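Local coordinates for protein 2-(hydroxymethyl)glutarate dehydrogenase (Eubacterium barkeri, PDB 3CKY) that catalyses the NAD-dependent interconversion of 2-formylglutarate and (S)-2-hydroxymethylglutarate in nicotinate fermentation, at residues I5-I10 and E26-Y31; I21-E26 and Q151-V156; S86-G91 and K115-V120; A142-F147 and I161-D166. All coordinates share one frame; numbering follows the deposited sequence.

Contact 1. Residues I5-I10 and E26-Y31; sequences IKIGFI and EGVTVY
Ile7 and Gly8 pair in parallel with Val30 and Tyr31, joining the first two strands of the Rossmann domain as the two strands of a beta-alpha-beta unit connected by helix 16-25. The short axes approach to 4.6 Å with their directions 26° apart. Ile7 is held at both ends: its N donates to Thr29 O at 2.9 Å, nearly straight at 171°, and its O receives Tyr31 N at 2.7 Å. The next rung, Phe9 N to Tyr31 O, is weak and bent to 134°. On one face the bent chain of Lys6 runs past the edge of the Tyr31 ring, CB standing 3.9 Å from CE2, and NZ then donates to Thr29 OG1 at 3.0 Å. The other face is apolar: Ile7 CG1 meets Val28 CG2 at 3.8 Å, and the Phe9 ring takes Val30 CG1 at its edge, 3.6 Å from CD1. Phe9 and Val28 also touch Leu23 of helix 16-25. The two faces therefore differ in chemistry, hydrocarbon under the helix and a lysine-threonine bond on the reverse, while the end of strand 6-10 enters the glycine-rich segment that, by similarity, binds NAD(+).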
loop_
_atom_site.group_PDB
_atom_site.type_symbol
_atom_site.label_atom_id
_atom_site.label_comp_id
_atom_site.label_asym_id
_atom_site.label_seq_id
_atom_site.Cartn_x
_atom_site.Cartn_y
_atom_site.Cartn_z
ATOM N N ILE A 5 -45.389 1.467 -24.028
ATOM C CA ILE A 5 -44.036 1.940 -23.781
ATOM C C ILE A 5 -43.098 1.183 -24.728
ATOM O O ILE A 5 -43.313 -0.004 -25.013
ATOM C CB ILE A 5 -43.630 1.778 -22.285
ATOM C CG1 ILE A 5 -42.352 2.570 -21.973
ATOM C CG2 ILE A 5 -43.483 0.302 -21.904
ATOM C CD1 ILE A 5 -42.545 4.077 -21.985
ATOM N N LYS A 6 -42.095 1.884 -25.250
ATOM C CA LYS A 6 -41.169 1.303 -26.215
ATOM C C LYS A 6 -39.804 1.132 -25.578
ATOM O O LYS A 6 -39.176 2.111 -25.179
ATOM C CB LYS A 6 -41.060 2.188 -27.459
ATOM C CG LYS A 6 -42.388 2.467 -28.168
ATOM C CD LYS A 6 -43.148 1.191 -28.509
ATOM C CE LYS A 6 -44.457 1.481 -29.225
ATOM N NZ LYS A 6 -45.366 0.299 -29.175
ATOM N N ILE A 7 -39.358 -0.119 -25.488
ATOM C CA ILE A 7 -38.067 -0.453 -24.900
ATOM C C ILE A 7 -37.044 -0.788 -25.978
ATOM O O ILE A 7 -37.358 -1.458 -26.955
ATOM C CB ILE A 7 -38.188 -1.644 -23.919
ATOM C CG1 ILE A 7 -39.298 -1.386 -22.892
ATOM C CG2 ILE A 7 -36.861 -1.908 -23.224
ATOM C CD1 ILE A 7 -39.325 0.026 -22.327
ATOM N N GLY A 8 -35.816 -0.317 -25.781
ATOM C CA GLY A 8 -34.713 -0.583 -26.695
ATOM C C GLY A 8 -33.536 -1.225 -25.987
ATOM O O GLY A 8 -33.293 -0.976 -24.804
ATOM N N PHE A 9 -32.806 -2.056 -26.721
ATOM C CA PHE A 9 -31.616 -2.723 -26.205
ATOM C C PHE A 9 -30.426 -2.501 -27.134
ATOM O O PHE A 9 -30.384 -3.034 -28.246
ATOM C CB PHE A 9 -31.872 -4.223 -26.051
ATOM C CG PHE A 9 -32.677 -4.576 -24.838
ATOM C CD1 PHE A 9 -34.065 -4.624 -24.896
ATOM C CD2 PHE A 9 -32.049 -4.856 -23.634
ATOM C CE1 PHE A 9 -34.814 -4.949 -23.773
ATOM C CE2 PHE A 9 -32.794 -5.186 -22.504
ATOM C CZ PHE A 9 -34.175 -5.234 -22.575
ATOM N N ILE A 10 -29.467 -1.706 -26.667
ATOM C CA ILE A 10 -28.189 -1.528 -27.351
ATOM C C ILE A 10 -27.239 -2.613 -26.854
ATOM O O ILE A 10 -26.533 -2.437 -25.850
ATOM C CB ILE A 10 -27.610 -0.113 -27.119
ATOM C CG1 ILE A 10 -28.572 0.932 -27.694
ATOM C CG2 ILE A 10 -26.249 0.035 -27.783
ATOM C CD1 ILE A 10 -28.203 2.348 -27.372
ATOM N N GLU A 26 -44.395 -9.782 -21.119
ATOM C CA GLU A 26 -45.400 -8.850 -20.588
ATOM C C GLU A 26 -46.065 -8.049 -21.703
ATOM O O GLU A 26 -46.833 -7.126 -21.432
ATOM C CB GLU A 26 -44.778 -7.877 -19.587
ATOM C CG GLU A 26 -44.047 -8.529 -18.438
ATOM C CD GLU A 26 -44.922 -9.443 -17.605
ATOM O OE1 GLU A 26 -46.143 -9.205 -17.520
ATOM O OE2 GLU A 26 -44.375 -10.401 -17.019
ATOM N N GLY A 27 -45.765 -8.393 -22.951
ATOM C CA GLY A 27 -46.349 -7.712 -24.094
ATOM C C GLY A 27 -45.829 -6.302 -24.303
ATOM O O GLY A 27 -46.492 -5.492 -24.952
ATOM N N VAL A 28 -44.646 -5.997 -23.767
ATOM C CA VAL A 28 -44.051 -4.679 -23.992
ATOM C C VAL A 28 -43.284 -4.721 -25.315
ATOM O O VAL A 28 -42.624 -5.719 -25.634
ATOM C CB VAL A 28 -43.118 -4.201 -22.831
ATOM C CG1 VAL A 28 -43.460 -4.902 -21.513
ATOM C CG2 VAL A 28 -41.649 -4.386 -23.189
ATOM N N THR A 29 -43.391 -3.642 -26.086
ATOM C CA THR A 29 -42.694 -3.533 -27.366
ATOM C C THR A 29 -41.194 -3.353 -27.143
ATOM O O THR A 29 -40.774 -2.408 -26.475
ATOM C CB THR A 29 -43.212 -2.341 -28.192
ATOM O OG1 THR A 29 -44.617 -2.491 -28.437
ATOM C CG2 THR A 29 -42.471 -2.245 -29.517
ATOM N N VAL A 30 -40.402 -4.261 -27.712
ATOM C CA VAL A 30 -38.949 -4.272 -27.536
ATOM C C VAL A 30 -38.217 -4.194 -28.882
ATOM O O VAL A 30 -38.346 -5.089 -29.720
ATOM C CB VAL A 30 -38.480 -5.552 -26.794
ATOM C CG1 VAL A 30 -36.960 -5.609 -26.724
ATOM C CG2 VAL A 30 -39.084 -5.622 -25.396
ATOM N N TYR A 31 -37.456 -3.117 -29.077
ATOM C CA TYR A 31 -36.535 -2.994 -30.211
ATOM C C TYR A 31 -35.144 -3.449 -29.776
ATOM O O TYR A 31 -34.798 -3.340 -28.602
ATOM C CB TYR A 31 -36.478 -1.548 -30.711
ATOM C CG TYR A 31 -37.816 -0.996 -31.137
ATOM C CD1 TYR A 31 -38.298 -1.197 -32.428
ATOM C CD2 TYR A 31 -38.605 -0.276 -30.249
ATOM C CE1 TYR A 31 -39.537 -0.688 -32.823
ATOM C CE2 TYR A 31 -39.841 0.234 -30.633
ATOM C CZ TYR A 31 -40.300 0.025 -31.919
ATOM O OH TYR A 31 -41.517 0.536 -32.289
#

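Contact 2. Residues I21-E26 and Q151-V156; sequences INLLKE and QPVLSV
The carboxylate of Glu26 lies beside Val156, with CD and OE2 each 4.2 Å from Val156 CG2. The amide of Asn22 is held at both polar atoms: Lys25 NZ donates to Asn22 OD1 at 2.8 Å, in the carbonyl plane and on a lone pair, and ND2 bonds to Glu132 O. This is helix-to-helix packing in the Rossmann domain, between helices 16-25 and 144-157, whose side chains reach the same face of the sheet: Leu23 rests on Ile7, and Val153 on Ile7, Ile63 and Phe65. The short axes pass 10.0 Å apart at 109°, a steep crossing that confines the contact to a few side chains.

Val156 points from helix 144-157 toward helix 16-25. Its CG2, anti to the backbone N, reaches Asn22 O at 3.5 Å and Glu26 CG at 3.3 Å, the side chains of Val156 and Glu26 running antiparallel, side by side. CG1 points to Leu23, although its exact place in the model is doubtful. With an alanine here both methyls would be gone, and a gap would probably open beside Leu23 and the aliphatic part of Glu26. Deeper toward the sheet, Leu23 CD2 meets Val153 CG1 at 3.8 Å, their side chains roughly perpendicular.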
loop_
_atom_site.group_PDB
_atom_site.type_symbol
_atom_site.label_atom_id
_atom_site.label_comp_id
_atom_site.label_asym_id
_atom_site.label_seq_id
_atom_site.Cartn_x
_atom_site.Cartn_y
_atom_site.Cartn_z
ATOM N N ILE A 21 -36.560 -10.755 -23.212
ATOM C CA ILE A 21 -37.570 -11.816 -23.258
ATOM C C ILE A 21 -38.630 -11.652 -22.171
ATOM O O ILE A 21 -39.819 -11.811 -22.442
ATOM C CB ILE A 21 -36.923 -13.214 -23.141
ATOM C CG1 ILE A 21 -36.166 -13.547 -24.429
ATOM C CG2 ILE A 21 -37.976 -14.282 -22.863
ATOM C CD1 ILE A 21 -35.340 -14.805 -24.334
ATOM N N ASN A 22 -38.201 -11.336 -20.951
ATOM C CA ASN A 22 -39.140 -11.086 -19.854
ATOM C C ASN A 22 -40.057 -9.903 -20.150
ATOM O O ASN A 22 -41.242 -9.937 -19.825
ATOM C CB ASN A 22 -38.395 -10.863 -18.531
ATOM C CG ASN A 22 -37.851 -12.151 -17.943
ATOM O OD1 ASN A 22 -38.389 -13.231 -18.189
ATOM N ND2 ASN A 22 -36.788 -12.045 -17.156
ATOM N N LEU A 23 -39.501 -8.866 -20.772
ATOM C CA LEU A 23 -40.282 -7.713 -21.216
ATOM C C LEU A 23 -41.273 -8.110 -22.311
ATOM O O LEU A 23 -42.421 -7.662 -22.310
ATOM C CB LEU A 23 -39.358 -6.599 -21.717
ATOM C CG LEU A 23 -38.640 -5.787 -20.636
ATOM C CD1 LEU A 23 -37.482 -5.005 -21.236
ATOM C CD2 LEU A 23 -39.599 -4.848 -19.921
ATOM N N LEU A 24 -40.823 -8.956 -23.235
ATOM C CA LEU A 24 -41.671 -9.432 -24.328
ATOM C C LEU A 24 -42.828 -10.286 -23.812
ATOM O O LEU A 24 -43.926 -10.230 -24.352
ATOM C CB LEU A 24 -40.848 -10.223 -25.353
ATOM C CG LEU A 24 -39.919 -9.404 -26.257
ATOM C CD1 LEU A 24 -38.952 -10.311 -26.993
ATOM C CD2 LEU A 24 -40.707 -8.565 -27.240
ATOM N N LYS A 25 -42.586 -11.060 -22.761
ATOM C CA LYS A 25 -43.641 -11.873 -22.165
ATOM C C LYS A 25 -44.702 -11.040 -21.438
ATOM O O LYS A 25 -45.787 -11.541 -21.166
ATOM C CB LYS A 25 -43.049 -12.931 -21.228
ATOM C CG LYS A 25 -42.431 -14.111 -21.978
ATOM C CD LYS A 25 -42.165 -15.318 -21.076
ATOM C CE LYS A 25 -40.820 -15.227 -20.378
ATOM N NZ LYS A 25 -40.775 -14.131 -19.377
ATOM N N GLU A 26 -44.395 -9.782 -21.119
ATOM C CA GLU A 26 -45.400 -8.850 -20.588
ATOM C C GLU A 26 -46.065 -8.049 -21.703
ATOM O O GLU A 26 -46.833 -7.126 -21.432
ATOM C CB GLU A 26 -44.778 -7.877 -19.587
ATOM C CG GLU A 26 -44.047 -8.529 -18.438
ATOM C CD GLU A 26 -44.922 -9.443 -17.605
ATOM O OE1 GLU A 26 -46.143 -9.205 -17.520
ATOM O OE2 GLU A 26 -44.375 -10.401 -17.019
ATOM N N GLN A 151 -39.464 2.798 -13.124
ATOM C CA GLN A 151 -39.652 1.731 -12.120
ATOM C C GLN A 151 -40.534 0.550 -12.565
ATOM O O GLN A 151 -40.162 -0.601 -12.350
ATOM C CB GLN A 151 -40.172 2.334 -10.806
ATOM C CG GLN A 151 -40.447 1.337 -9.681
ATOM C CD GLN A 151 -41.816 0.679 -9.777
ATOM O OE1 GLN A 151 -42.797 1.301 -10.193
ATOM N NE2 GLN A 151 -41.889 -0.585 -9.384
ATOM N N PRO A 152 -41.701 0.823 -13.177
ATOM C CA PRO A 152 -42.549 -0.282 -13.652
ATOM C C PRO A 152 -41.875 -1.225 -14.664
ATOM O O PRO A 152 -42.095 -2.435 -14.625
ATOM C CB PRO A 152 -43.747 0.440 -14.297
ATOM C CG PRO A 152 -43.767 1.785 -13.664
ATOM C CD PRO A 152 -42.322 2.132 -13.446
ATOM N N VAL A 153 -41.068 -0.672 -15.561
ATOM C CA VAL A 153 -40.299 -1.480 -16.511
ATOM C C VAL A 153 -39.190 -2.253 -15.786
ATOM O O VAL A 153 -38.988 -3.437 -16.035
ATOM C CB VAL A 153 -39.709 -0.596 -17.648
ATOM C CG1 VAL A 153 -38.784 -1.399 -18.560
ATOM C CG2 VAL A 153 -40.833 0.027 -18.455
ATOM N N LEU A 154 -38.475 -1.572 -14.895
ATOM C CA LEU A 154 -37.471 -2.214 -14.040
ATOM C C LEU A 154 -38.066 -3.385 -13.251
ATOM O O LEU A 154 -37.420 -4.414 -13.066
ATOM C CB LEU A 154 -36.873 -1.191 -13.062
ATOM C CG LEU A 154 -35.588 -0.453 -13.442
ATOM C CD1 LEU A 154 -35.356 -0.376 -14.950
ATOM C CD2 LEU A 154 -35.583 0.934 -12.805
ATOM N N SER A 155 -39.307 -3.220 -12.801
ATOM C CA SER A 155 -39.979 -4.226 -11.978
ATOM C C SER A 155 -40.332 -5.510 -12.725
ATOM O O SER A 155 -40.586 -6.529 -12.091
ATOM C CB SER A 155 -41.237 -3.632 -11.349
ATOM O OG SER A 155 -40.875 -2.618 -10.424
ATOM N N VAL A 156 -40.351 -5.469 -14.057
ATOM C CA VAL A 156 -40.527 -6.701 -14.848
ATOM C C VAL A 156 -39.226 -7.501 -14.916
ATOM O O VAL A 156 -39.232 -8.710 -14.733
ATOM C CB VAL A 156 -41.089 -6.440 -16.285
ATOM C CG1 VAL A 156 -40.251 -5.433 -17.027
ATOM C CG2 VAL A 156 -41.146 -7.732 -17.080
#

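Contact 3. Residues S86-G91 and K115-V120; sequences SACKAG and KGIDYV
Ile117 leans on Cys88 where the segment leading out of helix 84-87 passes the start of strand 118-125. From CB, CG1 departs on the side of the backbone N, opposite the carbonyl carbon (chi1 -59°), and this sets the outer half of the chain against the other segment. CG1 stands 4.0 Å from Cys88 CB and 4.2 Å from Lys89 O; the tip, CD1, closes on Cys88 CB at 3.5 Å.

The polar part is a single backbone bond. Gly91 N donates to Gly116 O at 2.8 Å and 167°, a nearly straight line, but it arrives from above the carbonyl plane, 35° out of it. Gly116 ends helix 102-114 in a Schellman motif, and its positive phi suits a residue without a side chain; any CB there would also be crowded against Ala90 CB. That methyl lies 3.8 Å from Lys115 O. The extended Lys115 reaches toward Ser86 at the end of helix 84-87, where NZ is 3.3 Å from Ser86 N, two donors that form no bond.

Ile94 of strand 93-96 underlies both Cys88 and Ile117. Ala112 of helix 102-114 flanks Ile117, while Ala58 of helix 54-60 touches Cys88. The contact thus lies at the N-terminal ends of the neighbouring parallel strands 93-96 and 118-125, which helix 102-114 connects.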
loop_
_atom_site.group_PDB
_atom_site.type_symbol
_atom_site.label_atom_id
_atom_site.label_comp_id
_atom_site.label_asym_id
_atom_site.label_seq_id
_atom_site.Cartn_x
_atom_site.Cartn_y
_atom_site.Cartn_z
ATOM N N SER A 86 -27.382 11.410 -29.976
ATOM C CA SER A 86 -27.836 12.243 -31.088
ATOM C C SER A 86 -29.103 11.697 -31.763
ATOM O O SER A 86 -29.858 12.459 -32.368
ATOM C CB SER A 86 -26.721 12.417 -32.129
ATOM O OG SER A 86 -26.458 11.204 -32.817
ATOM N N ALA A 87 -29.330 10.387 -31.655
ATOM C CA ALA A 87 -30.472 9.732 -32.302
ATOM C C ALA A 87 -31.692 9.563 -31.390
ATOM O O ALA A 87 -32.742 9.123 -31.850
ATOM C CB ALA A 87 -30.050 8.377 -32.851
ATOM N N CYS A 88 -31.554 9.897 -30.106
ATOM C CA CYS A 88 -32.673 9.828 -29.167
ATOM C C CYS A 88 -33.571 11.047 -29.289
ATOM O O CYS A 88 -33.085 12.167 -29.462
ATOM C CB CYS A 88 -32.179 9.767 -27.725
ATOM S SG CYS A 88 -31.362 8.257 -27.273
ATOM N N LYS A 89 -34.879 10.820 -29.179
ATOM C CA LYS A 89 -35.837 11.906 -29.020
ATOM C C LYS A 89 -35.726 12.411 -27.590
ATOM O O LYS A 89 -35.321 11.669 -26.691
ATOM C CB LYS A 89 -37.261 11.417 -29.310
ATOM C CG LYS A 89 -38.367 12.471 -29.168
ATOM C CD LYS A 89 -38.216 13.660 -30.138
ATOM C CE LYS A 89 -38.436 13.245 -31.587
ATOM N NZ LYS A 89 -38.926 14.364 -32.431
ATOM N N ALA A 90 -36.055 13.682 -27.386
ATOM C CA ALA A 90 -36.067 14.265 -26.047
ATOM C C ALA A 90 -37.101 13.564 -25.164
ATOM O O ALA A 90 -38.158 13.150 -25.639
ATOM C CB ALA A 90 -36.347 15.757 -26.122
ATOM N N GLY A 91 -36.773 13.411 -23.884
ATOM C CA GLY A 91 -37.626 12.687 -22.939
ATOM C C GLY A 91 -37.333 11.196 -22.874
ATOM O O GLY A 91 -37.910 10.485 -22.051
ATOM N N LYS A 115 -29.529 17.577 -24.316
ATOM C CA LYS A 115 -30.370 17.067 -25.404
ATOM C C LYS A 115 -31.761 16.653 -24.914
ATOM O O LYS A 115 -32.543 16.067 -25.666
ATOM C CB LYS A 115 -29.695 15.866 -26.072
ATOM C CG LYS A 115 -28.327 16.166 -26.668
ATOM C CD LYS A 115 -27.706 14.922 -27.290
ATOM C CE LYS A 115 -26.701 15.282 -28.380
ATOM N NZ LYS A 115 -25.890 14.098 -28.787
ATOM N N GLY A 116 -32.063 16.945 -23.652
ATOM C CA GLY A 116 -33.344 16.569 -23.058
ATOM C C GLY A 116 -33.477 15.078 -22.788
ATOM O O GLY A 116 -34.589 14.574 -22.619
ATOM N N ILE A 117 -32.348 14.375 -22.736
ATOM C CA ILE A 117 -32.338 12.932 -22.514
ATOM C C ILE A 117 -31.970 12.642 -21.061
ATOM O O ILE A 117 -31.008 13.204 -20.533
ATOM C CB ILE A 117 -31.317 12.227 -23.437
ATOM C CG1 ILE A 117 -31.646 12.500 -24.911
ATOM C CG2 ILE A 117 -31.287 10.718 -23.153
ATOM C CD1 ILE A 117 -30.494 12.227 -25.846
ATOM N N ASP A 118 -32.737 11.771 -20.416
ATOM C CA ASP A 118 -32.431 11.354 -19.049
ATOM C C ASP A 118 -31.475 10.166 -19.081
ATOM O O ASP A 118 -31.706 9.201 -19.805
ATOM C CB ASP A 118 -33.710 10.982 -18.294
ATOM C CG ASP A 118 -34.606 12.172 -18.048
ATOM O OD1 ASP A 118 -34.084 13.221 -17.618
ATOM O OD2 ASP A 118 -35.834 12.063 -18.279
ATOM N N TYR A 119 -30.398 10.252 -18.306
ATOM C CA TYR A 119 -29.376 9.214 -18.272
ATOM C C TYR A 119 -29.243 8.662 -16.848
ATOM O O TYR A 119 -28.900 9.404 -15.922
ATOM C CB TYR A 119 -28.033 9.780 -18.743
ATOM C CG TYR A 119 -27.085 8.721 -19.257
ATOM C CD1 TYR A 119 -26.955 8.487 -20.623
ATOM C CD2 TYR A 119 -26.328 7.941 -18.378
ATOM C CE1 TYR A 119 -26.098 7.513 -21.111
ATOM C CE2 TYR A 119 -25.453 6.959 -18.860
ATOM C CZ TYR A 119 -25.347 6.749 -20.230
ATOM O OH TYR A 119 -24.492 5.795 -20.736
ATOM N N VAL A 120 -29.515 7.370 -16.671
ATOM C CA VAL A 120 -29.544 6.786 -15.328
ATOM C C VAL A 120 -28.632 5.573 -15.228
ATOM O O VAL A 120 -28.606 4.714 -16.113
ATOM C CB VAL A 120 -30.998 6.410 -14.876
ATOM C CG1 VAL A 120 -32.021 7.357 -15.488
ATOM C CG2 VAL A 120 -31.337 4.971 -15.223
#

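Contact 4. Residues A142-F147 and I161-D166; sequences ASEAVF and IYHVGD
Phe147 and His163 lie face over face, an offset stack with centroids 4.6 Å apart and planes only 11° from parallel. Both side chains hold CG anti to the backbone N, chi1 177° in Phe147 and -177° in His163, and point opposite ways as they overlap, which puts each CB over the partner's ring: His163 CB is 3.5 Å from the centroid of Phe147, and Phe147 CB 4.0 Å from that of His163. Ile161 CG2 approaches the phenyl ring obliquely, 3.8 Å from CE1. Glu144, bent at chi2, swings its carboxylate back to the imidazole edge, where OE1 comes 3.2 Å from CD2 without a hydrogen bond. An alanine in place of Phe147 would strip the cover from one face of His163, whose ring would probably become freer to turn.

Beyond the rings, Ala142 N donates to a lone pair of Gly165 O at 3.0 Å. Ser143 caps the helix start, its OG accepting Val146 N at 3.1 Å. The contact joins helix 144-157 to strand 158-165, last in the sheet of this chain, within the beta-alpha-beta unit that begins with strand 136-141. Val140 of that first strand backs Phe147, and Tyr162 OH bonds to Lys211 and Glu207 of the second subunit.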
loop_
_atom_site.group_PDB
_atom_site.type_symbol
_atom_site.label_atom_id
_atom_site.label_comp_id
_atom_site.label_asym_id
_atom_site.label_seq_id
_atom_site.Cartn_x
_atom_site.Cartn_y
_atom_site.Cartn_z
ATOM N N ALA A 142 -30.829 8.204 -9.898
ATOM C CA ALA A 142 -31.676 9.055 -10.737
ATOM C C ALA A 142 -32.449 10.061 -9.903
ATOM O O ALA A 142 -32.425 10.005 -8.678
ATOM C CB ALA A 142 -32.638 8.192 -11.547
ATOM N N SER A 143 -33.125 10.989 -10.575
ATOM C CA SER A 143 -34.088 11.870 -9.913
ATOM C C SER A 143 -35.293 11.037 -9.485
ATOM O O SER A 143 -35.509 9.935 -9.990
ATOM C CB SER A 143 -34.532 13.006 -10.843
ATOM O OG SER A 143 -35.384 12.527 -11.865
ATOM N N GLU A 144 -36.075 11.565 -8.553
ATOM C CA GLU A 144 -37.296 10.890 -8.122
ATOM C C GLU A 144 -38.261 10.705 -9.291
ATOM O O GLU A 144 -38.802 9.619 -9.486
ATOM C CB GLU A 144 -37.977 11.672 -6.992
ATOM C CG GLU A 144 -39.189 10.970 -6.381
ATOM C CD GLU A 144 -38.907 9.526 -5.988
ATOM O OE1 GLU A 144 -37.865 9.267 -5.351
ATOM O OE2 GLU A 144 -39.728 8.647 -6.324
ATOM N N ALA A 145 -38.449 11.769 -10.070
ATOM C CA ALA A 145 -39.343 11.754 -11.228
ATOM C C ALA A 145 -38.950 10.683 -12.242
ATOM O O ALA A 145 -39.805 9.962 -12.746
ATOM C CB ALA A 145 -39.357 13.125 -11.895
ATOM N N VAL A 146 -37.656 10.586 -12.536
ATOM C CA VAL A 146 -37.154 9.632 -13.519
ATOM C C VAL A 146 -37.216 8.190 -12.994
ATOM O O VAL A 146 -37.476 7.258 -13.761
ATOM C CB VAL A 146 -35.702 9.978 -13.959
ATOM C CG1 VAL A 146 -35.116 8.877 -14.833
ATOM C CG2 VAL A 146 -35.671 11.317 -14.696
ATOM N N PHE A 147 -36.977 8.000 -11.698
ATOM C CA PHE A 147 -37.107 6.669 -11.100
ATOM C C PHE A 147 -38.536 6.149 -11.209
ATOM O O PHE A 147 -38.737 5.001 -11.612
ATOM C CB PHE A 147 -36.675 6.653 -9.634
ATOM C CG PHE A 147 -36.858 5.312 -8.974
ATOM C CD1 PHE A 147 -35.950 4.281 -9.198
ATOM C CD2 PHE A 147 -37.950 5.069 -8.148
ATOM C CE1 PHE A 147 -36.118 3.031 -8.600
ATOM C CE2 PHE A 147 -38.123 3.823 -7.542
ATOM C CZ PHE A 147 -37.201 2.805 -7.766
ATOM N N ILE A 161 -35.838 -3.550 -6.599
ATOM C CA ILE A 161 -35.445 -2.345 -7.322
ATOM C C ILE A 161 -35.198 -1.229 -6.312
ATOM O O ILE A 161 -36.131 -0.758 -5.657
ATOM C CB ILE A 161 -36.540 -1.893 -8.316
ATOM C CG1 ILE A 161 -37.004 -3.065 -9.202
ATOM C CG2 ILE A 161 -36.036 -0.711 -9.176
ATOM C CD1 ILE A 161 -35.888 -3.800 -9.908
ATOM N N TYR A 162 -33.942 -0.818 -6.180
ATOM C CA TYR A 162 -33.565 0.210 -5.218
ATOM C C TYR A 162 -33.323 1.554 -5.891
ATOM O O TYR A 162 -32.565 1.647 -6.875
ATOM C CB TYR A 162 -32.299 -0.190 -4.482
ATOM C CG TYR A 162 -32.473 -1.352 -3.546
ATOM C CD1 TYR A 162 -32.897 -1.153 -2.237
ATOM C CD2 TYR A 162 -32.190 -2.653 -3.958
ATOM C CE1 TYR A 162 -33.043 -2.215 -1.366
ATOM C CE2 TYR A 162 -32.329 -3.728 -3.092
ATOM C CZ TYR A 162 -32.760 -3.505 -1.801
ATOM O OH TYR A 162 -32.907 -4.562 -0.918
ATOM N N HIS A 163 -33.984 2.586 -5.362
ATOM C CA HIS A 163 -33.658 3.958 -5.692
ATOM C C HIS A 163 -32.621 4.407 -4.664
ATOM O O HIS A 163 -32.963 4.875 -3.584
ATOM C CB HIS A 163 -34.911 4.833 -5.676
ATOM C CG HIS A 163 -34.659 6.246 -6.085
ATOM N ND1 HIS A 163 -33.632 6.601 -6.931
ATOM C CD2 HIS A 163 -35.307 7.393 -5.777
ATOM C CE1 HIS A 163 -33.648 7.908 -7.115
ATOM N NE2 HIS A 163 -34.658 8.411 -6.429
ATOM N N VAL A 164 -31.348 4.238 -5.008
ATOM C CA VAL A 164 -30.257 4.366 -4.038
ATOM C C VAL A 164 -29.786 5.803 -3.865
ATOM O O VAL A 164 -29.096 6.119 -2.895
ATOM C CB VAL A 164 -29.043 3.460 -4.414
ATOM C CG1 VAL A 164 -29.486 2.008 -4.531
ATOM C CG2 VAL A 164 -28.389 3.926 -5.718
ATOM N N GLY A 165 -30.159 6.670 -4.791
ATOM C CA GLY A 165 -29.770 8.068 -4.711
ATOM C C GLY A 165 -29.875 8.710 -6.064
ATOM O O GLY A 165 -30.549 8.189 -6.943
ATOM N N ASP A 166 -29.211 9.848 -6.236
ATOM C CA ASP A 166 -29.218 10.528 -7.526
ATOM C C ASP A 166 -28.171 9.910 -8.460
ATOM O O ASP A 166 -27.533 8.907 -8.124
ATOM C CB ASP A 166 -28.996 12.029 -7.355
ATOM C CG ASP A 166 -29.867 12.858 -8.291
ATOM O OD1 ASP A 166 -29.975 12.509 -9.487
ATOM O OD2 ASP A 166 -30.447 13.855 -7.819
#

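In the fold
From the N terminus, contact 1 closes first, bringing strand 29-33 beside strand 6-10 after one helix. Contact 2 opens inside that loop, on residues 21-26, so the two cross; they share Glu26 and touch through Leu23. Contact 2 closes after 124 intervening residues, and contact 3, spanning 86-91 to 115-120, is nested wholly within it. Contact 4 starts at 142, before contact 2 has closed, and ends beyond it, so these also cross, both using helix 144-157. Val146, in the first turn of that helix, rests on Asp118 and Val120 of contact 3. Together they join neighbouring strands, two helices and a strand-entry loop of one Rossmann-type domain.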